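Local coordinates for protein tRNA-5-methyluridine(54) 2-sulfurtransferase (Pyrococcus horikoshii, PDB 3VRH) that uses ATP and a [4Fe-4S] cluster to 2-thiolate a 5-methyluridine in the T loop of tRNAs, stabilising them at high temperature, at residues S35-I38 with E39-L43; Y65-K69 with L70-I74; K89-E92 with Y93-Q97; D158-A161 with S162-N166. All coordinates share one frame; numbering follows the deposited sequence.

Contact 1. Residues S35-I38 with E39-L43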
loop_
_atom_site.group_PDB
_atom_site.type_symbol
_atom_site.label_atom_id
_atom_site.label_comp_id
_atom_site.label_asym_id
_atom_site.label_seq_id
_atom_site.Cartn_x
_atom_site.Cartn_y
_atom_site.Cartn_z
ATOM N N SER A 35 5.655 -3.509 27.779
ATOM C CA SER A 35 6.966 -3.758 28.370
ATOM C C SER A 35 7.872 -4.569 27.425
ATOM O O SER A 35 9.054 -4.268 27.258
ATOM C CB SER A 35 6.806 -4.494 29.687
ATOM O OG SER A 35 8.074 -4.674 30.250
ATOM N N ARG A 36 7.299 -5.589 26.803
ATOM C CA ARG A 36 8.014 -6.381 25.797
ATOM C C ARG A 36 8.500 -5.526 24.634
ATOM O O ARG A 36 9.617 -5.704 24.151
ATOM C CB ARG A 36 7.138 -7.529 25.297
ATOM C CG ARG A 36 6.927 -8.607 26.367
ATOM C CD ARG A 36 5.730 -9.531 26.088
ATOM N NE ARG A 36 5.518 -10.456 27.206
ATOM C CZ ARG A 36 4.409 -11.168 27.405
ATOM N NH1 ARG A 36 3.389 -11.068 26.558
ATOM N NH2 ARG A 36 4.319 -11.977 28.458
ATOM N N THR A 37 7.670 -4.578 24.214
ATOM C CA THR A 37 8.029 -3.675 23.125
ATOM C C THR A 37 9.183 -2.763 23.478
ATOM O O THR A 37 10.101 -2.588 22.677
ATOM C CB THR A 37 6.837 -2.802 22.690
ATOM O OG1 THR A 37 5.768 -3.652 22.279
ATOM C CG2 THR A 37 7.232 -1.896 21.536
ATOM N N ILE A 38 9.140 -2.181 24.676
ATOM C CA ILE A 38 10.215 -1.320 25.133
ATOM C C ILE A 38 11.545 -2.087 25.165
ATOM O O ILE A 38 12.570 -1.598 24.700
ATOM C CB ILE A 38 9.902 -0.755 26.524
ATOM C CG1 ILE A 38 8.654 0.130 26.457
ATOM C CG2 ILE A 38 11.109 0.008 27.079
ATOM C CD1 ILE A 38 8.102 0.493 27.825
ATOM N N GLU A 39 11.502 -3.294 25.716
ATOM C CA GLU A 39 12.658 -4.185 25.774
ATOM C C GLU A 39 13.212 -4.530 24.391
ATOM O O GLU A 39 14.395 -4.331 24.121
ATOM C CB GLU A 39 12.245 -5.476 26.473
ATOM C CG GLU A 39 13.376 -6.374 26.890
ATOM C CD GLU A 39 12.938 -7.342 27.980
ATOM O OE1 GLU A 39 11.887 -8.008 27.798
ATOM O OE2 GLU A 39 13.626 -7.415 29.026
ATOM N N ARG A 40 12.356 -5.044 23.517
ATOM C CA ARG A 40 12.803 -5.525 22.215
ATOM C C ARG A 40 13.513 -4.467 21.394
ATOM O O ARG A 40 14.509 -4.760 20.721
ATOM C CB ARG A 40 11.623 -6.032 21.403
ATOM C CG ARG A 40 10.965 -7.243 21.983
ATOM C CD ARG A 40 9.572 -7.370 21.445
ATOM N NE ARG A 40 9.604 -7.521 19.998
ATOM C CZ ARG A 40 8.751 -8.284 19.339
ATOM N NH1 ARG A 40 8.832 -8.384 18.022
ATOM N NH2 ARG A 40 7.819 -8.946 20.010
ATOM N N TYR A 41 12.986 -3.245 21.431
ATOM C CA TYR A 41 13.530 -2.178 20.609
ATOM C C TYR A 41 14.423 -1.237 21.397
ATOM O O TYR A 41 14.879 -0.225 20.866
ATOM C CB TYR A 41 12.407 -1.417 19.893
ATOM C CG TYR A 41 11.643 -2.292 18.927
ATOM C CD1 TYR A 41 12.207 -2.675 17.713
ATOM C CD2 TYR A 41 10.372 -2.752 19.231
ATOM C CE1 TYR A 41 11.523 -3.490 16.828
ATOM C CE2 TYR A 41 9.671 -3.564 18.345
ATOM C CZ TYR A 41 10.257 -3.935 17.152
ATOM O OH TYR A 41 9.570 -4.741 16.270
ATOM N N LYS A 42 14.684 -1.588 22.655
ATOM C CA LYS A 42 15.539 -0.786 23.540
ATOM C C LYS A 42 15.103 0.688 23.550
ATOM O O LYS A 42 15.934 1.600 23.403
ATOM C CB LYS A 42 17.009 -0.891 23.109
ATOM C CG LYS A 42 17.447 -2.278 22.676
ATOM C CD LYS A 42 17.877 -3.108 23.862
ATOM C CE LYS A 42 19.390 -3.333 23.840
ATOM N NZ LYS A 42 19.932 -3.821 25.156
ATOM N N LEU A 43 13.800 0.908 23.715
ATOM C CA LEU A 43 13.216 2.236 23.580
ATOM C C LEU A 43 13.583 3.114 24.747
ATOM O O LEU A 43 13.903 4.284 24.565
ATOM C CB LEU A 43 11.688 2.145 23.505
ATOM C CG LEU A 43 11.176 1.347 22.311
ATOM C CD1 LEU A 43 9.651 1.294 22.337
ATOM C CD2 LEU A 43 11.693 1.978 21.031
#
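A Schellman motif closes the C-terminal end of helix 23-40, and its outer bond runs from Leu43 N back to Ile38 O at 3.0 Å. This donor lies in the carbonyl plane, on a lone pair, whereas Arg40 N reaches Arg36 O (2.9 Å) from a tilted position, as helical donors do. Lys42 N bonds to Glu39 O at 3.1 Å; the positive phi of Lys42, 51°, then turns the chain so that Leu43 N can point back to Ile38 O. A long charged residue suits this exposed place. The turn lays Leu43 against the last helical residues. Its CD1 rests on Ile38 CA at 3.9 Å, while its CB meets the branch methyl, Ile38 CG2, at 4.2 Å. Thr37 has a polar and an apolar task. With chi1 at -59°, OG1 sits beside the backbone N and bonds to Lys33 O and to Glu198, leaving CG2 anti to the backbone N, near the helix end, 4.0 Å from Tyr41 CD2 and close also to Leu43 CD1. The same ring presents its edge to the backbone: Tyr41 CD2 lies 3.5 Å from Thr37 O, near the ring plane. Tyr41 also leans on Pro181. Backbone N-H groups thus satisfy the carbonyls of Ser35 to Glu39, and the methyls of Thr37, Ile38 and Leu43 give the polar turn an apolar flank, which probably helps to shield its bonds from water.

Contact 2. Residues Y65-K69 with L70-I74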
loop_
_atom_site.group_PDB
_atom_site.type_symbol
_atom_site.label_atom_id
_atom_site.label_comp_id
_atom_site.label_asym_id
_atom_site.label_seq_id
_atom_site.Cartn_x
_atom_site.Cartn_y
_atom_site.Cartn_z
ATOM N N TYR A 65 -0.138 6.570 31.061
ATOM C CA TYR A 65 -0.674 5.733 32.107
ATOM C C TYR A 65 0.184 4.482 32.310
ATOM O O TYR A 65 0.537 4.149 33.439
ATOM C CB TYR A 65 -2.132 5.336 31.823
ATOM C CG TYR A 65 -2.795 4.606 32.988
ATOM C CD1 TYR A 65 -2.522 3.262 33.241
ATOM C CD2 TYR A 65 -3.691 5.258 33.828
ATOM C CE1 TYR A 65 -3.108 2.589 34.280
ATOM C CE2 TYR A 65 -4.288 4.589 34.904
ATOM C CZ TYR A 65 -3.991 3.250 35.117
ATOM O OH TYR A 65 -4.569 2.566 36.161
ATOM N N VAL A 66 0.500 3.791 31.222
ATOM C CA VAL A 66 1.224 2.530 31.316
ATOM C C VAL A 66 2.704 2.713 31.644
ATOM O O VAL A 66 3.248 1.961 32.450
ATOM C CB VAL A 66 1.059 1.646 30.044
ATOM C CG1 VAL A 66 1.886 0.373 30.153
ATOM C CG2 VAL A 66 -0.401 1.273 29.844
ATOM N N LEU A 67 3.357 3.687 31.017
ATOM C CA LEU A 67 4.751 3.968 31.355
ATOM C C LEU A 67 4.881 4.229 32.856
ATOM O O LEU A 67 5.836 3.785 33.485
ATOM C CB LEU A 67 5.276 5.167 30.578
ATOM C CG LEU A 67 5.468 4.946 29.074
ATOM C CD1 LEU A 67 6.065 6.174 28.451
ATOM C CD2 LEU A 67 6.333 3.743 28.800
ATOM N N LYS A 68 3.887 4.917 33.421
ATOM C CA LYS A 68 3.853 5.229 34.853
ATOM C C LYS A 68 3.684 3.959 35.672
ATOM O O LYS A 68 4.432 3.716 36.621
ATOM C CB LYS A 68 2.695 6.189 35.165
ATOM C CG LYS A 68 2.682 6.726 36.592
ATOM C CD LYS A 68 3.759 7.782 36.785
ATOM C CE LYS A 68 3.739 8.302 38.220
ATOM N NZ LYS A 68 4.933 9.131 38.489
ATOM N N LYS A 69 2.688 3.157 35.309
ATOM C CA LYS A 69 2.420 1.905 36.014
ATOM C C LYS A 69 3.620 0.947 35.929
ATOM O O LYS A 69 3.927 0.224 36.878
ATOM C CB LYS A 69 1.154 1.255 35.477
ATOM C CG LYS A 69 0.721 0.023 36.251
ATOM C CD LYS A 69 -0.686 -0.402 35.862
ATOM C CE LYS A 69 -1.118 -1.637 36.647
ATOM N NZ LYS A 69 -2.455 -2.169 36.268
ATOM N N LEU A 70 4.320 0.978 34.798
ATOM C CA LEU A 70 5.508 0.148 34.616
ATOM C C LEU A 70 6.686 0.627 35.452
ATOM O O LEU A 70 7.656 -0.101 35.620
ATOM C CB LEU A 70 5.915 0.066 33.143
ATOM C CG LEU A 70 4.982 -0.785 32.284
ATOM C CD1 LEU A 70 5.517 -0.944 30.850
ATOM C CD2 LEU A 70 4.780 -2.142 32.939
ATOM N N GLY A 71 6.606 1.847 35.968
ATOM C CA GLY A 71 7.655 2.353 36.828
ATOM C C GLY A 71 8.629 3.320 36.186
ATOM O O GLY A 71 9.707 3.546 36.720
ATOM N N TYR A 72 8.259 3.901 35.049
ATOM C CA TYR A 72 9.124 4.869 34.390
ATOM C C TYR A 72 8.981 6.262 34.975
ATOM O O TYR A 72 7.987 6.568 35.630
ATOM C CB TYR A 72 8.870 4.883 32.873
ATOM C CG TYR A 72 9.403 3.637 32.221
ATOM C CD1 TYR A 72 8.639 2.486 32.168
ATOM C CD2 TYR A 72 10.686 3.602 31.696
ATOM C CE1 TYR A 72 9.130 1.326 31.588
ATOM C CE2 TYR A 72 11.189 2.454 31.121
ATOM C CZ TYR A 72 10.408 1.315 31.072
ATOM O OH TYR A 72 10.892 0.160 30.507
ATOM N N ASN A 73 9.983 7.104 34.744
ATOM C CA ASN A 73 9.958 8.475 35.242
ATOM C C ASN A 73 9.330 9.401 34.203
ATOM O O ASN A 73 10.008 9.898 33.308
ATOM C CB ASN A 73 11.373 8.952 35.609
ATOM C CG ASN A 73 11.408 10.414 36.013
ATOM O OD1 ASN A 73 10.390 10.983 36.413
ATOM N ND2 ASN A 73 12.578 11.034 35.903
ATOM N N ILE A 74 8.030 9.638 34.317
ATOM C CA ILE A 74 7.375 10.362 33.241
ATOM C C ILE A 74 6.741 11.667 33.691
ATOM O O ILE A 74 6.172 11.757 34.778
ATOM C CB ILE A 74 6.340 9.488 32.505
ATOM C CG1 ILE A 74 5.210 9.104 33.449
ATOM C CG2 ILE A 74 6.986 8.220 31.926
ATOM C CD1 ILE A 74 3.858 9.262 32.825
#
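Val66 O takes the shortest polar bond here, from Leu70 N at 2.8 Å, and closes the final regular turn of helix 58-69. A Schellman motif follows, ending the helix of a beta-alpha-beta crossover and leading the chain into strand 73-80. Tyr72 N reaches back to Leu67 O (2.9 Å), and inside that bond Gly71 N meets Lys68 O from well above the carbonyl plane. Gly71 has phi 102°; at these backbone angles a side-chain carbon would collide with Leu70 O, which is why glycine suits the place. Branched aliphatic side chains and one tyrosine make the apolar side of the turn. Leu70 lies alongside Val66 and points the same way, with its CD1 3.9 Å from Val66 CG1. Tyr72 lies beside the helix end, CD1 4.3 Å from Leu67 CD2. Its ring is edge-on to the backbone, Leu67 O lying in the ring plane 3.4 Å from Tyr72 CD1, and Lys46 makes a cation-pi contact with the ring. On the solvent side, the extended chain of Lys69 carries NZ to a salt bridge with Glu31. Ile74, on the strand, crosses Leu67 at about a right angle and sets CG2 3.7 Å from Leu67 CB. Its chi1 of 64° swings CG1 between the backbone N and the carbonyl carbon, toward the aliphatic part of Lys68, where Ile74 CG1 stops 3.9 Å from Lys68 CD.

Contact 3. Residues K89-E92 with Y93-Q97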
loop_
_atom_site.group_PDB
_atom_site.type_symbol
_atom_site.label_atom_id
_atom_site.label_comp_id
_atom_site.label_asym_id
_atom_site.label_seq_id
_atom_site.Cartn_x
_atom_site.Cartn_y
_atom_site.Cartn_z
ATOM N N LYS A 89 -12.001 22.246 26.576
ATOM C CA LYS A 89 -12.436 20.906 26.973
ATOM C C LYS A 89 -11.294 19.900 26.814
ATOM O O LYS A 89 -11.111 19.031 27.668
ATOM C CB LYS A 89 -13.697 20.439 26.216
ATOM C CG LYS A 89 -14.207 19.070 26.695
ATOM C CD LYS A 89 -15.396 18.502 25.885
ATOM C CE LYS A 89 -16.707 19.230 26.196
ATOM N NZ LYS A 89 -16.947 19.314 27.673
ATOM N N SER A 90 -10.511 20.035 25.742
ATOM C CA SER A 90 -9.364 19.140 25.508
ATOM C C SER A 90 -8.312 19.226 26.618
ATOM O O SER A 90 -7.808 18.208 27.103
ATOM C CB SER A 90 -8.706 19.420 24.148
ATOM O OG SER A 90 -9.597 19.132 23.057
ATOM N N GLU A 91 -7.949 20.445 26.989
ATOM C CA GLU A 91 -7.019 20.634 28.085
ATOM C C GLU A 91 -7.571 20.027 29.372
ATOM O O GLU A 91 -6.825 19.433 30.140
ATOM C CB GLU A 91 -6.732 22.119 28.293
ATOM C CG GLU A 91 -5.702 22.384 29.372
ATOM C CD GLU A 91 -5.299 23.845 29.465
ATOM O OE1 GLU A 91 -4.809 24.401 28.454
ATOM O OE2 GLU A 91 -5.471 24.424 30.550
ATOM N N GLU A 92 -8.879 20.166 29.598
ATOM C CA GLU A 92 -9.483 19.626 30.808
ATOM C C GLU A 92 -9.376 18.109 30.851
ATOM O O GLU A 92 -9.124 17.547 31.914
ATOM C CB GLU A 92 -10.944 20.073 30.977
ATOM C CG GLU A 92 -11.125 21.550 31.331
ATOM C CD GLU A 92 -10.265 21.992 32.519
ATOM O OE1 GLU A 92 -10.296 21.305 33.574
ATOM O OE2 GLU A 92 -9.550 23.022 32.393
ATOM N N TYR A 93 -9.559 17.458 29.698
ATOM C CA TYR A 93 -9.407 16.003 29.591
ATOM C C TYR A 93 -7.955 15.569 29.891
ATOM O O TYR A 93 -7.709 14.597 30.603
ATOM C CB TYR A 93 -9.888 15.498 28.212
ATOM C CG TYR A 93 -11.372 15.207 28.221
ATOM C CD1 TYR A 93 -12.293 16.214 28.014
ATOM C CD2 TYR A 93 -11.852 13.935 28.499
ATOM C CE1 TYR A 93 -13.656 15.964 28.070
ATOM C CE2 TYR A 93 -13.210 13.674 28.547
ATOM C CZ TYR A 93 -14.112 14.693 28.332
ATOM O OH TYR A 93 -15.474 14.455 28.389
ATOM N N ALA A 94 -6.998 16.308 29.350
ATOM C CA ALA A 94 -5.600 16.019 29.609
ATOM C C ALA A 94 -5.281 16.187 31.108
ATOM O O ALA A 94 -4.633 15.326 31.703
ATOM C CB ALA A 94 -4.706 16.907 28.753
ATOM N N LYS A 95 -5.758 17.273 31.719
ATOM C CA LYS A 95 -5.548 17.483 33.165
ATOM C C LYS A 95 -6.109 16.355 34.024
ATOM O O LYS A 95 -5.416 15.808 34.884
ATOM C CB LYS A 95 -6.095 18.838 33.610
ATOM C CG LYS A 95 -5.162 19.977 33.222
ATOM C CD LYS A 95 -5.885 21.300 33.025
ATOM C CE LYS A 95 -6.617 21.752 34.264
ATOM N NZ LYS A 95 -7.291 23.052 33.984
ATOM N N LYS A 96 -7.355 15.991 33.772
ATOM C CA LYS A 96 -7.962 14.893 34.497
ATOM C C LYS A 96 -7.178 13.584 34.330
ATOM O O LYS A 96 -6.929 12.875 35.304
ATOM C CB LYS A 96 -9.423 14.723 34.085
ATOM C CG LYS A 96 -10.133 13.640 34.878
ATOM C CD LYS A 96 -11.651 13.649 34.653
ATOM C CE LYS A 96 -12.386 12.914 35.785
ATOM N NZ LYS A 96 -13.869 12.935 35.614
ATOM N N GLN A 97 -6.772 13.274 33.102
ATOM C CA GLN A 97 -5.927 12.108 32.864
ATOM C C GLN A 97 -4.639 12.115 33.695
ATOM O O GLN A 97 -4.290 11.117 34.313
ATOM C CB GLN A 97 -5.574 12.005 31.375
ATOM C CG GLN A 97 -6.752 11.616 30.479
ATOM C CD GLN A 97 -6.520 11.951 29.027
ATOM O OE1 GLN A 97 -5.430 12.393 28.636
ATOM N NE2 GLN A 97 -7.551 11.744 28.203
HETATM O O HOH W 1 -17.446 16.520 28.619
#
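The Tyr93 ring turns its edge to the preceding helical turn: Lys89 O lies near the ring plane, 3.1 Å from Tyr93 CD1. At the hydroxyl end, also in plane, a water sits 2.9 Å from Tyr93 OH. The same water accepts a bond from Lys89 NZ, so the two polar ends share one bridge. Lys89 runs beside the tyrosine in the same direction, its CG 3.4 Å from Tyr93 CE1, and bends at chi3 (-74°) and chi4 to bring the ammonium round to the water. A lysine and a tyrosine four residues apart suit this outer side, each being greasy in the stem and polar at the tip. The second flat group, the Glu92 carboxylate, receives Lys95 NZ at OE2 (2.8 Å) on its syn side, 24° out of the plane, in an i to i+3 salt bridge. Both belong to helix 87-101, the crossover between the parallel strands 73-80 and 105-109. Lys95 bends at chi3 to reach Glu92, and on the way its CD passes 3.8 Å from Glu91 CG. The carboxylate of Glu91 is engaged by Asn80 and Arg109. With a leucine in place of Lys95, Glu92 OE2 would probably be left without this cation and the carboxylate freer to turn. On the inner side the small Ala94 touches His78 of strand 73-80, which probably allows a close approach, and Ala94 N bonds to Ser90 O at 3.1 Å.

Contact 4. Residues D158-A161 with S162-N166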
loop_
_atom_site.group_PDB
_atom_site.type_symbol
_atom_site.label_atom_id
_atom_site.label_comp_id
_atom_site.label_asym_id
_atom_site.label_seq_id
_atom_site.Cartn_x
_atom_site.Cartn_y
_atom_site.Cartn_z
ATOM N N ASP A 158 -2.158 0.186 14.572
ATOM C CA ASP A 158 -3.069 0.713 13.552
ATOM C C ASP A 158 -2.626 2.062 12.995
ATOM O O ASP A 158 -2.761 2.321 11.797
ATOM C CB ASP A 158 -4.511 0.782 14.069
ATOM C CG ASP A 158 -5.068 -0.588 14.432
ATOM O OD1 ASP A 158 -4.912 -1.025 15.585
ATOM O OD2 ASP A 158 -5.667 -1.241 13.561
ATOM N N ASP A 159 -2.081 2.915 13.850
ATOM C CA ASP A 159 -1.498 4.172 13.380
ATOM C C ASP A 159 -0.337 3.950 12.426
ATOM O O ASP A 159 -0.305 4.545 11.345
ATOM C CB ASP A 159 -1.055 5.046 14.552
ATOM C CG ASP A 159 -2.204 5.379 15.471
ATOM O OD1 ASP A 159 -3.269 5.722 14.924
ATOM O OD2 ASP A 159 -2.067 5.252 16.712
ATOM N N GLU A 160 0.626 3.116 12.826
ATOM C CA GLU A 160 1.772 2.826 11.967
ATOM C C GLU A 160 1.309 2.255 10.611
ATOM O O GLU A 160 1.781 2.681 9.563
ATOM C CB GLU A 160 2.747 1.855 12.643
ATOM C CG GLU A 160 4.028 1.539 11.812
ATOM C CD GLU A 160 5.087 2.655 11.863
ATOM O OE1 GLU A 160 4.718 3.820 12.129
ATOM O OE2 GLU A 160 6.293 2.363 11.653
ATOM N N ALA A 161 0.362 1.318 10.652
ATOM C CA ALA A 161 -0.128 0.655 9.449
ATOM C C ALA A 161 -0.780 1.650 8.478
ATOM O O ALA A 161 -0.456 1.670 7.285
ATOM C CB ALA A 161 -1.104 -0.475 9.809
ATOM N N SER A 162 -1.681 2.476 9.006
ATOM C CA SER A 162 -2.376 3.489 8.215
ATOM C C SER A 162 -1.445 4.587 7.684
ATOM O O SER A 162 -1.587 5.026 6.546
ATOM C CB SER A 162 -3.516 4.112 9.023
ATOM O OG SER A 162 -3.000 4.900 10.063
ATOM N N PHE A 163 -0.507 5.025 8.519
ATOM C CA PHE A 163 0.526 5.967 8.104
ATOM C C PHE A 163 1.342 5.348 6.983
ATOM O O PHE A 163 1.608 6.004 5.980
ATOM C CB PHE A 163 1.395 6.386 9.313
ATOM C CG PHE A 163 2.856 6.690 8.984
ATOM C CD1 PHE A 163 3.298 8.007 8.851
ATOM C CD2 PHE A 163 3.799 5.662 8.872
ATOM C CE1 PHE A 163 4.649 8.285 8.570
ATOM C CE2 PHE A 163 5.136 5.928 8.572
ATOM C CZ PHE A 163 5.561 7.240 8.425
ATOM N N LEU A 164 1.735 4.082 7.155
ATOM C CA LEU A 164 2.451 3.361 6.099
ATOM C C LEU A 164 1.661 3.286 4.781
ATOM O O LEU A 164 2.193 3.589 3.740
ATOM C CB LEU A 164 2.849 1.951 6.524
ATOM C CG LEU A 164 4.073 1.826 7.432
ATOM C CD1 LEU A 164 4.296 0.372 7.833
ATOM C CD2 LEU A 164 5.303 2.398 6.749
ATOM N N LEU A 165 0.402 2.878 4.843
ATOM C CA LEU A 165 -0.414 2.729 3.635
ATOM C C LEU A 165 -0.598 4.079 2.941
ATOM O O LEU A 165 -0.459 4.200 1.728
ATOM C CB LEU A 165 -1.776 2.129 3.988
ATOM C CG LEU A 165 -2.717 1.926 2.805
ATOM C CD1 LEU A 165 -2.060 0.994 1.776
ATOM C CD2 LEU A 165 -4.056 1.378 3.264
ATOM N N ASN A 166 -0.875 5.101 3.738
ATOM C CA ASN A 166 -1.041 6.446 3.221
ATOM C C ASN A 166 0.203 6.907 2.488
ATOM O O ASN A 166 0.137 7.332 1.331
ATOM C CB ASN A 166 -1.377 7.402 4.361
ATOM C CG ASN A 166 -1.515 8.827 3.900
ATOM O OD1 ASN A 166 -2.578 9.239 3.425
ATOM N ND2 ASN A 166 -0.436 9.595 4.028
#
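Glu160 and Phe163 stand side by side on helix 157-169 of the PP-loop domain, pointing the same way with carboxylate and ring planes only 13° apart. Glu160 OE1 comes to 3.9 Å from Phe163 CD2, and the ring turns an edge to the backbone, with Glu160 O lying in its plane. A chi1 of 148°, well away from a true staggered value, swings the phenyl group to this position. The other carboxylate oxygen, Glu160 OE2, is taken by Tyr197 OH and Gly180 N, which suits a buried acid in need of donors. Replacing Phe163 by alanine is likely to open a gap beside Glu160 OE1 and strip the carboxylate of the flat partner that borders it. Leu164 instead slants across Glu160, its CD1 4.2 Å from Glu160 CG, and it continues into the aromatic side chains of Phe249 and Tyr253 on helix 245-256. Leu165 points off another side of the helix, where it packs against Leu165 of the second subunit. Asp159 faces the ligand: it touches the bound bicine, forms a salt bridge with Lys232, and accepts a bond from Asn156 N. Its carbonyl is used by the helix, Phe163 N meeting Asp159 O at 2.9 Å. Ser162 fits a buried helical turn because its hydroxyl can return to the backbone. With chi1 at 69°, its OG lies 3.0 Å from Asp159 O and 3.1 Å from Asp158 O.

Contacts 1 and 2, both Schellman helix ends, touch: Ile38 CG2 lies 3.4 Å from Tyr72 OH, Ile38 CD1 3.8 Å from Leu67 CD2, and Ser35 CB 4.0 Å from Leu70 CD1, so helix 23-40 covers the crossover helix 58-69. Contact 3 is on the next crossover helix, its nearest atoms about 6 Å from contact 2. The pocket holding bicine relates them all. Contact 4 borders it directly, the side chain of Asp159 being about 4 Å from the ligand, while the side chains of Leu67 in contact 2 and Ala94 in contact 3 stay about 9 Å away and Leu43 in contact 1 about 13 Å. Contacts 2 and 4 lie on opposite sides of the chain's centre.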